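Local structure of D-galactonate dehydratase family member Dd703_0947 (Dickeya dadantii, 4IHC) at residues A[144-149]-A[395-400]; A[270-275]-A[296-301]; A[292-297]-A[314-319]. The protein catalyses, at low rate and with magnesium, the dehydration of D-mannonate and D-gluconate, which are probably not its physiological substrates. One frame throughout, in Å; residues are numbered along the deposited sequence.

Interaction 1. Residues A[144-149]-A[395-400]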
loop_
_atom_site.group_PDB
_atom_site.type_symbol
_atom_site.label_atom_id
_atom_site.label_comp_id
_atom_site.label_asym_id
_atom_site.label_seq_id
_atom_site.Cartn_x
_atom_site.Cartn_y
_atom_site.Cartn_z
ATOM N N GLY A 144 8.415 -33.419 -25.463
ATOM C CA GLY A 144 9.567 -33.924 -24.738
ATOM C C GLY A 144 9.921 -32.873 -23.705
ATOM O O GLY A 144 9.330 -31.784 -23.701
ATOM N N ILE A 145 10.889 -33.173 -22.843
ATOM C CA ILE A 145 11.136 -32.309 -21.693
ATOM C C ILE A 145 12.527 -31.729 -21.762
ATOM O O ILE A 145 13.502 -32.427 -21.532
ATOM C CB ILE A 145 10.969 -33.081 -20.377
ATOM C CG1 ILE A 145 9.548 -33.620 -20.292
ATOM C CG2 ILE A 145 11.250 -32.172 -19.172
ATOM C CD1 ILE A 145 9.355 -34.582 -19.138
ATOM N N PRO A 146 12.620 -30.438 -22.062
ATOM C CA PRO A 146 13.953 -29.843 -22.196
ATOM C C PRO A 146 14.677 -29.867 -20.862
ATOM O O PRO A 146 14.047 -29.650 -19.818
ATOM C CB PRO A 146 13.681 -28.395 -22.625
ATOM C CG PRO A 146 12.212 -28.212 -22.632
ATOM C CD PRO A 146 11.525 -29.465 -22.182
ATOM N N LEU A 147 15.983 -30.122 -20.906
ATOM C CA LEU A 147 16.804 -30.310 -19.709
ATOM C C LEU A 147 17.886 -29.259 -19.602
ATOM O O LEU A 147 18.339 -28.678 -20.597
ATOM C CB LEU A 147 17.517 -31.681 -19.734
ATOM C CG LEU A 147 16.647 -32.908 -20.038
ATOM C CD1 LEU A 147 17.491 -34.169 -20.159
ATOM C CD2 LEU A 147 15.571 -33.063 -18.965
ATOM N N TYR A 148 18.350 -29.064 -18.380
ATOM C CA TYR A 148 19.632 -28.448 -18.214
ATOM C C TYR A 148 20.509 -29.298 -17.349
ATOM O O TYR A 148 20.023 -30.005 -16.475
ATOM C CB TYR A 148 19.509 -27.020 -17.683
ATOM C CG TYR A 148 19.253 -26.773 -16.206
ATOM C CD1 TYR A 148 20.301 -26.723 -15.280
ATOM C CD2 TYR A 148 17.981 -26.437 -15.769
ATOM C CE1 TYR A 148 20.060 -26.400 -13.948
ATOM C CE2 TYR A 148 17.741 -26.099 -14.449
ATOM C CZ TYR A 148 18.775 -26.086 -13.545
ATOM O OH TYR A 148 18.477 -25.751 -12.248
ATOM N N CYS A 149 21.811 -29.231 -17.613
ATOM C CA CYS A 149 22.792 -30.001 -16.868
ATOM C C CYS A 149 23.789 -29.033 -16.237
ATOM O O CYS A 149 23.840 -27.850 -16.585
ATOM C CB CYS A 149 23.548 -30.964 -17.802
ATOM S SG CYS A 149 24.482 -30.085 -19.074
ATOM N N GLN A 395 19.719 -36.051 -26.619
ATOM C CA GLN A 395 19.933 -34.702 -27.147
ATOM C C GLN A 395 19.201 -33.596 -26.357
ATOM O O GLN A 395 18.438 -32.782 -26.915
ATOM C CB GLN A 395 19.565 -34.658 -28.626
ATOM C CG GLN A 395 20.398 -35.629 -29.450
ATOM C CD GLN A 395 20.467 -35.220 -30.901
ATOM O OE1 GLN A 395 21.234 -34.329 -31.268
ATOM N NE2 GLN A 395 19.661 -35.862 -31.736
ATOM N N GLY A 396 19.443 -33.576 -25.051
ATOM C CA GLY A 396 18.931 -32.515 -24.190
ATOM C C GLY A 396 17.452 -32.577 -23.930
ATOM O O GLY A 396 16.860 -31.615 -23.442
ATOM N N TYR A 397 16.830 -33.698 -24.275
ATOM C CA TYR A 397 15.445 -33.886 -23.921
ATOM C C TYR A 397 15.288 -35.167 -23.153
ATOM O O TYR A 397 16.038 -36.122 -23.354
ATOM C CB TYR A 397 14.552 -33.932 -25.149
ATOM C CG TYR A 397 14.249 -32.582 -25.713
ATOM C CD1 TYR A 397 13.222 -31.809 -25.191
ATOM C CD2 TYR A 397 14.979 -32.072 -26.793
ATOM C CE1 TYR A 397 12.921 -30.568 -25.715
ATOM C CE2 TYR A 397 14.688 -30.826 -27.319
ATOM C CZ TYR A 397 13.654 -30.078 -26.773
ATOM O OH TYR A 397 13.353 -28.842 -27.293
ATOM N N ALA A 398 14.302 -35.194 -22.275
ATOM C CA ALA A 398 13.989 -36.428 -21.607
ATOM C C ALA A 398 12.640 -36.890 -22.118
ATOM O O ALA A 398 11.739 -36.056 -22.414
ATOM C CB ALA A 398 14.012 -36.238 -20.097
ATOM N N TYR A 399 12.534 -38.206 -22.302
ATOM C CA TYR A 399 11.357 -38.863 -22.887
ATOM C C TYR A 399 10.856 -39.918 -21.889
ATOM O O TYR A 399 11.458 -40.988 -21.724
ATOM C CB TYR A 399 11.717 -39.507 -24.242
ATOM C CG TYR A 399 12.149 -38.497 -25.295
ATOM C CD1 TYR A 399 11.209 -37.789 -26.043
ATOM C CD2 TYR A 399 13.482 -38.220 -25.513
ATOM C CE1 TYR A 399 11.598 -36.845 -26.995
ATOM C CE2 TYR A 399 13.889 -37.272 -26.453
ATOM C CZ TYR A 399 12.948 -36.583 -27.184
ATOM O OH TYR A 399 13.349 -35.650 -28.119
ATOM N N VAL A 400 9.766 -39.629 -21.197
ATOM C CA VAL A 400 9.259 -40.608 -20.227
ATOM C C VAL A 400 8.530 -41.755 -20.915
ATOM O O VAL A 400 7.800 -41.558 -21.878
ATOM C CB VAL A 400 8.295 -39.977 -19.199
ATOM C CG1 VAL A 400 8.969 -38.834 -18.455
ATOM C CG2 VAL A 400 7.013 -39.524 -19.888
HETATM O O HOH W 1 18.620 -29.050 -23.151
#
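I145 and A398 form an antiparallel hydrogen-bonded pair. I145 N donates to A398 O at 3.0 Å. A398 N returns a bond to I145 O, also at 3.0 Å. The pairing then passes to P146 and Y397, a non-hydrogen-bonded pair, which suits a proline that has no N-H to give. L147 N donates to G396 O at 3.1 Å and closes the pairing. A water lies just beyond. It donates to L147 O at 2.6 Å and also to G396 O. The carbonyl of G396 is thus held twice. G396 itself has a positive phi, 73°, a value that favours glycine.

The side chains divide between two faces. On one, the isobutyl group of L147 lies over A398, with CD2 3.7 Å from A398 CB. L147 CG stands beside its own backbone N, opposite the carbonyl carbon (chi1 -50°), which brings both methyls across to the 397-399 strand. On the other face, P146 and Y397 cross obliquely. P146 CB is 3.9 Å from Y397 CE1, while Y397 CD1 comes to 3.5 Å from P146 N. The N of I145 sits at the edge of this ring, in its plane. G144 has no side chain, and Y399 CE1 comes to 4.2 Å from its CA.

The phenol groups turn to another chain: Y397 OH is hydrogen-bonded to R206 O and Y399 OH to R209 N, both of the second subunit. Within the chain, helix 355-367 packs M362 against I145, A398 and V400. Strands 392-394 and 397-399 form a tight antiparallel hairpin turned at Q395-G396, with I393 touching L147 and A398. Its second strand adds to 145-153, a barrel strand of this enolase-superfamily fold, which also pairs in parallel with 173-178 and 374-375.

Interaction 2. Residues A[270-275]-A[296-301]. With MG (magnesium ion), chain I.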
loop_
_atom_site.group_PDB
_atom_site.type_symbol
_atom_site.label_atom_id
_atom_site.label_comp_id
_atom_site.label_asym_id
_atom_site.label_seq_id
_atom_site.Cartn_x
_atom_site.Cartn_y
_atom_site.Cartn_z
ATOM N N TYR A 270 17.861 -17.983 -15.866
ATOM C CA TYR A 270 17.547 -17.477 -14.531
ATOM C C TYR A 270 18.710 -17.435 -13.553
ATOM O O TYR A 270 19.623 -18.238 -13.625
ATOM C CB TYR A 270 16.349 -18.178 -13.904
ATOM C CG TYR A 270 16.422 -19.678 -13.617
ATOM C CD1 TYR A 270 17.364 -20.222 -12.744
ATOM C CD2 TYR A 270 15.447 -20.539 -14.140
ATOM C CE1 TYR A 270 17.385 -21.605 -12.453
ATOM C CE2 TYR A 270 15.447 -21.893 -13.836
ATOM C CZ TYR A 270 16.412 -22.422 -12.992
ATOM O OH TYR A 270 16.375 -23.771 -12.709
ATOM N N LEU A 271 18.653 -16.464 -12.648
ATOM C CA LEU A 271 19.549 -16.375 -11.517
ATOM C C LEU A 271 18.854 -17.003 -10.297
ATOM O O LEU A 271 17.773 -16.561 -9.911
ATOM C CB LEU A 271 19.880 -14.907 -11.263
ATOM C CG LEU A 271 20.858 -14.572 -10.114
ATOM C CD1 LEU A 271 22.218 -15.184 -10.374
ATOM C CD2 LEU A 271 21.002 -13.064 -9.948
ATOM N N GLU A 272 19.474 -18.024 -9.710
ATOM C CA GLU A 272 18.812 -18.874 -8.738
ATOM C C GLU A 272 19.206 -18.552 -7.300
ATOM O O GLU A 272 20.376 -18.287 -7.018
ATOM C CB GLU A 272 19.139 -20.343 -9.049
ATOM C CG GLU A 272 18.754 -21.303 -7.951
ATOM C CD GLU A 272 19.015 -22.741 -8.332
ATOM O OE1 GLU A 272 19.131 -23.015 -9.546
ATOM O OE2 GLU A 272 19.091 -23.595 -7.419
ATOM N N ASP A 273 18.226 -18.598 -6.396
ATOM C CA ASP A 273 18.473 -18.389 -4.958
ATOM C C ASP A 273 19.340 -17.153 -4.621
ATOM O O ASP A 273 20.337 -17.263 -3.936
ATOM C CB ASP A 273 19.026 -19.674 -4.308
ATOM C CG ASP A 273 17.949 -20.787 -4.150
ATOM O OD1 ASP A 273 16.790 -20.598 -4.595
ATOM O OD2 ASP A 273 18.265 -21.874 -3.597
ATOM N N PRO A 274 18.914 -15.951 -5.045
ATOM C CA PRO A 274 19.646 -14.754 -4.642
ATOM C C PRO A 274 19.557 -14.503 -3.134
ATOM O O PRO A 274 20.431 -13.851 -2.573
ATOM C CB PRO A 274 18.933 -13.621 -5.407
ATOM C CG PRO A 274 17.587 -14.154 -5.697
ATOM C CD PRO A 274 17.776 -15.637 -5.917
ATOM N N VAL A 275 18.527 -15.031 -2.482
ATOM C CA VAL A 275 18.396 -14.863 -1.035
ATOM C C VAL A 275 17.961 -16.158 -0.372
ATOM O O VAL A 275 17.408 -17.069 -1.018
ATOM C CB VAL A 275 17.377 -13.759 -0.666
ATOM C CG1 VAL A 275 17.753 -12.430 -1.322
ATOM C CG2 VAL A 275 15.957 -14.179 -1.038
ATOM N N MET A 296 13.551 -19.350 -7.253
ATOM C CA MET A 296 13.696 -19.567 -5.834
ATOM C C MET A 296 12.986 -20.863 -5.515
ATOM O O MET A 296 12.048 -21.265 -6.210
ATOM C CB MET A 296 13.006 -18.443 -5.041
ATOM C CG MET A 296 13.735 -17.100 -5.041
ATOM S SD MET A 296 15.044 -17.022 -3.782
ATOM C CE MET A 296 14.161 -17.512 -2.290
ATOM N N GLY A 297 13.422 -21.520 -4.453
ATOM C CA GLY A 297 12.538 -22.467 -3.828
ATOM C C GLY A 297 13.028 -23.858 -3.511
ATOM O O GLY A 297 12.288 -24.624 -2.878
ATOM N N GLU A 298 14.242 -24.223 -3.921
ATOM C CA GLU A 298 14.669 -25.576 -3.581
ATOM C C GLU A 298 14.634 -25.802 -2.055
ATOM O O GLU A 298 14.290 -26.900 -1.617
ATOM C CB GLU A 298 16.028 -25.932 -4.189
ATOM C CG GLU A 298 17.173 -25.288 -3.465
ATOM C CD GLU A 298 18.491 -25.530 -4.176
ATOM O OE1 GLU A 298 18.523 -25.468 -5.431
ATOM O OE2 GLU A 298 19.489 -25.779 -3.474
ATOM N N LEU A 299 14.939 -24.764 -1.257
ATOM C CA LEU A 299 14.883 -24.891 0.197
ATOM C C LEU A 299 13.482 -24.804 0.821
ATOM O O LEU A 299 13.340 -25.046 2.007
ATOM C CB LEU A 299 15.779 -23.870 0.898
ATOM C CG LEU A 299 17.282 -24.190 0.899
ATOM C CD1 LEU A 299 18.082 -22.976 1.340
ATOM C CD2 LEU A 299 17.588 -25.377 1.804
ATOM N N PHE A 300 12.471 -24.439 0.039
ATOM C CA PHE A 300 11.123 -24.177 0.614
ATOM C C PHE A 300 10.436 -25.433 1.171
ATOM O O PHE A 300 10.553 -26.518 0.595
ATOM C CB PHE A 300 10.185 -23.464 -0.389
ATOM C CG PHE A 300 10.647 -22.081 -0.807
ATOM C CD1 PHE A 300 11.681 -21.427 -0.133
ATOM C CD2 PHE A 300 10.021 -21.421 -1.872
ATOM C CE1 PHE A 300 12.094 -20.144 -0.518
ATOM C CE2 PHE A 300 10.415 -20.140 -2.253
ATOM C CZ PHE A 300 11.465 -19.510 -1.587
ATOM N N VAL A 301 9.735 -25.268 2.296
ATOM C CA VAL A 301 9.065 -26.352 3.008
ATOM C C VAL A 301 7.694 -25.896 3.538
ATOM O O VAL A 301 6.969 -26.667 4.169
ATOM C CB VAL A 301 9.912 -26.881 4.196
ATOM C CG1 VAL A 301 11.198 -27.546 3.702
ATOM C CG2 VAL A 301 10.307 -25.768 5.153
HETATM MG MG MG I . 20.367 -24.475 -6.324
HETATM O O HOH W 2 15.511 -21.846 -2.119
HETATM O O HOH W 3 16.279 -23.202 -5.768
HETATM O O HOH W 4 20.172 -23.047 -4.917
HETATM O O HOH W 5 21.541 -25.439 -5.262
#
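Two carboxylate oxygens touch without a hydrogen bond: E272 OE2 lies 2.8 Å from E298 OE1, because both bind the same magnesium ion. E272 OE2 is 1.9 Å from the ion and E298 OE1 2.3 Å. The two side chains cross at about a right angle, with carboxylate planes 69° apart. E298 CG sits between its own backbone N and carbonyl carbon (chi1 76°). From there the chain runs extended to the ion. E272 is extended too. D246 and two waters complete the observed ligands. One of these waters donates to D273 OD2 at 2.6 Å. The other donates to E298 OE2 at 2.7 Å, so the second oxygen of E298 is tied to the metal through water.

D273 is not a ligand but holds a metal-bound water. Its OD1 takes a weak hydrogen bond from G297 N at 3.5 Å. G297 opens a type I turn that ends at F300, and E298 is carried on it. A water accepts from both G297 N and L299 N, and a second accepts from E298 N. The first also donates weakly to D273 OD1 and the second lies within hydrogen-bonding distance of it, so both link D273 to the turn.

Away from the metal, the bent side chain of M296 reaches 270-275. Its SD is 3.7 Å from P274 CD, and its CE is 3.5 Å from V275 O. L283 of helix 283-289 packs on the same group. W104 NE1 of a third subunit donates to E298 O.

The site is the acidic magnesium centre of the enolase superfamily, at the C-terminal ends of barrel strands. The ion probably offsets the mutual repulsion of the carboxylates. D273, a second-shell residue, probably helps orient the water it holds.

Interaction 3. Residues A[292-297]-A[314-319]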
loop_
_atom_site.group_PDB
_atom_site.type_symbol
_atom_site.label_atom_id
_atom_site.label_comp_id
_atom_site.label_asym_id
_atom_site.label_seq_id
_atom_site.Cartn_x
_atom_site.Cartn_y
_atom_site.Cartn_z
ATOM N N THR A 292 16.571 -9.348 -14.449
ATOM C CA THR A 292 17.118 -10.695 -14.569
ATOM C C THR A 292 16.109 -11.697 -14.035
ATOM O O THR A 292 15.589 -11.513 -12.961
ATOM C CB THR A 292 18.453 -10.800 -13.832
ATOM O OG1 THR A 292 19.438 -10.014 -14.538
ATOM C CG2 THR A 292 18.912 -12.234 -13.777
ATOM N N PRO A 293 15.772 -12.730 -14.812
ATOM C CA PRO A 293 14.767 -13.653 -14.262
ATOM C C PRO A 293 15.312 -14.336 -13.006
ATOM O O PRO A 293 16.511 -14.659 -12.920
ATOM C CB PRO A 293 14.567 -14.677 -15.387
ATOM C CG PRO A 293 15.182 -14.039 -16.628
ATOM C CD PRO A 293 16.302 -13.185 -16.106
ATOM N N ILE A 294 14.432 -14.559 -12.045
ATOM C CA ILE A 294 14.812 -15.104 -10.758
ATOM C C ILE A 294 14.122 -16.427 -10.523
ATOM O O ILE A 294 12.963 -16.599 -10.877
ATOM C CB ILE A 294 14.386 -14.134 -9.636
ATOM C CG1 ILE A 294 15.021 -12.755 -9.865
ATOM C CG2 ILE A 294 14.728 -14.687 -8.264
ATOM C CD1 ILE A 294 16.544 -12.768 -9.874
ATOM N N SER A 295 14.829 -17.366 -9.911
ATOM C CA SER A 295 14.176 -18.571 -9.444
ATOM C C SER A 295 14.490 -18.760 -7.976
ATOM O O SER A 295 15.549 -18.379 -7.505
ATOM C CB SER A 295 14.649 -19.778 -10.244
ATOM O OG SER A 295 16.024 -20.002 -10.013
ATOM N N MET A 296 13.551 -19.350 -7.253
ATOM C CA MET A 296 13.696 -19.567 -5.834
ATOM C C MET A 296 12.986 -20.863 -5.515
ATOM O O MET A 296 12.048 -21.265 -6.210
ATOM C CB MET A 296 13.006 -18.443 -5.041
ATOM C CG MET A 296 13.735 -17.100 -5.041
ATOM S SD MET A 296 15.044 -17.022 -3.782
ATOM C CE MET A 296 14.161 -17.512 -2.290
ATOM N N GLY A 297 13.422 -21.520 -4.453
ATOM C CA GLY A 297 12.538 -22.467 -3.828
ATOM C C GLY A 297 13.028 -23.858 -3.511
ATOM O O GLY A 297 12.288 -24.624 -2.878
ATOM N N LEU A 314 7.333 -12.042 -7.538
ATOM C CA LEU A 314 8.671 -11.757 -7.063
ATOM C C LEU A 314 9.714 -12.733 -7.614
ATOM O O LEU A 314 10.929 -12.535 -7.433
ATOM C CB LEU A 314 8.676 -11.721 -5.521
ATOM C CG LEU A 314 7.932 -10.513 -4.938
ATOM C CD1 LEU A 314 8.124 -10.409 -3.428
ATOM C CD2 LEU A 314 8.324 -9.200 -5.606
ATOM N N ILE A 315 9.239 -13.771 -8.304
ATOM C CA ILE A 315 10.112 -14.726 -8.985
ATOM C C ILE A 315 9.482 -15.139 -10.307
ATOM O O ILE A 315 8.273 -14.978 -10.514
ATOM C CB ILE A 315 10.320 -16.018 -8.156
ATOM C CG1 ILE A 315 8.982 -16.755 -7.977
ATOM C CG2 ILE A 315 10.988 -15.702 -6.808
ATOM C CD1 ILE A 315 9.049 -17.941 -6.993
ATOM N N ASP A 316 10.290 -15.723 -11.180
ATOM C CA ASP A 316 9.803 -16.238 -12.454
ATOM C C ASP A 316 9.774 -17.779 -12.557
ATOM O O ASP A 316 9.066 -18.329 -13.406
ATOM C CB ASP A 316 10.650 -15.637 -13.579
ATOM C CG ASP A 316 10.905 -14.153 -13.330
ATOM O OD1 ASP A 316 9.994 -13.347 -13.608
ATOM O OD2 ASP A 316 11.989 -13.800 -12.799
ATOM N N TYR A 317 10.472 -18.457 -11.657
ATOM C CA TYR A 317 10.545 -19.914 -11.699
ATOM C C TYR A 317 10.499 -20.379 -10.255
ATOM O O TYR A 317 11.215 -19.854 -9.406
ATOM C CB TYR A 317 11.854 -20.386 -12.354
ATOM C CG TYR A 317 11.955 -19.998 -13.821
ATOM C CD1 TYR A 317 11.463 -20.850 -14.815
ATOM C CD2 TYR A 317 12.506 -18.778 -14.201
ATOM C CE1 TYR A 317 11.538 -20.503 -16.157
ATOM C CE2 TYR A 317 12.581 -18.405 -15.534
ATOM C CZ TYR A 317 12.088 -19.268 -16.495
ATOM O OH TYR A 317 12.138 -18.926 -17.803
ATOM N N ILE A 318 9.646 -21.350 -9.978
ATOM C CA ILE A 318 9.586 -21.970 -8.660
ATOM C C ILE A 318 10.413 -23.276 -8.703
ATOM O O ILE A 318 10.216 -24.133 -9.605
ATOM C CB ILE A 318 8.104 -22.193 -8.234
ATOM C CG1 ILE A 318 8.013 -22.741 -6.807
ATOM C CG2 ILE A 318 7.389 -23.144 -9.195
ATOM C CD1 ILE A 318 8.548 -21.766 -5.769
ATOM N N ARG A 319 11.306 -23.448 -7.724
ATOM C CA ARG A 319 12.327 -24.508 -7.751
ATOM C C ARG A 319 12.215 -25.602 -6.699
ATOM O O ARG A 319 13.218 -26.246 -6.374
ATOM C CB ARG A 319 13.706 -23.889 -7.554
ATOM C CG ARG A 319 14.156 -22.999 -8.680
ATOM C CD ARG A 319 14.870 -23.870 -9.692
ATOM N NE ARG A 319 16.037 -24.471 -9.102
ATOM C CZ ARG A 319 16.576 -25.631 -9.476
ATOM N NH1 ARG A 319 16.039 -26.363 -10.445
ATOM N NH2 ARG A 319 17.654 -26.060 -8.851
#
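R319 folds against S295 and M296 before it turns into the active site. Its CB is 3.4 Å from M296 O. CG lies 3.6 Å from S295 CB. CD passes S295 OG at 4.0 Å. That hydroxyl is buried and has no hydrogen-bonding partner in the model. The chain is bent at chi2 (-89°) and chi3, which takes the guanidinium away from strand 294-296. There NH2 forms a salt bridge with E375 OE1 and a hydrogen bond with E272 OE2, a magnesium ligand. NH1 makes a weak hydrogen bond to A346 O.

The backbones pair as parallel strands. R319 N donates to M296 O at 2.8 Å and M296 N to Y317 O at 3.2 Å. At the other end D316 N bonds to I294 O. The D316 carboxylate bonds back: its OD2 accepts from I294 N at 2.7 Å through the anti lone pair, and also meets R287 in a salt bridge. On the face away from R319, I315 CG2 packs 3.6 Å from M296 CG.

The unit is a beta-alpha-beta crossover through helix 303-311. Its bonds fix the root of an arginine that probably binds substrate, as in related enzymes, and may help position E272.

In the fold
Interactions 2 and 3 are neighbours, with centres about 7 Å apart. They share M296 and G297, and strands 270-272 and 294-296 pair side by side: L271 N reaches P293 O at 2.8 Å and D273 N reaches S295 O at 2.9 Å. Interaction 1 lies farther round the same sheet, its centre about 22 Å from that of interaction 2 and 20 Å from that of interaction 3. Y148 bridges the interval. Its OH is hydrogen-bonded to Y270 OH at 2.9 Å and packs near R319. The magnesium ion belongs to interaction 2, and the side chain of R319 comes within about 4 Å of the ion. Interaction 1 reaches the site through Y148.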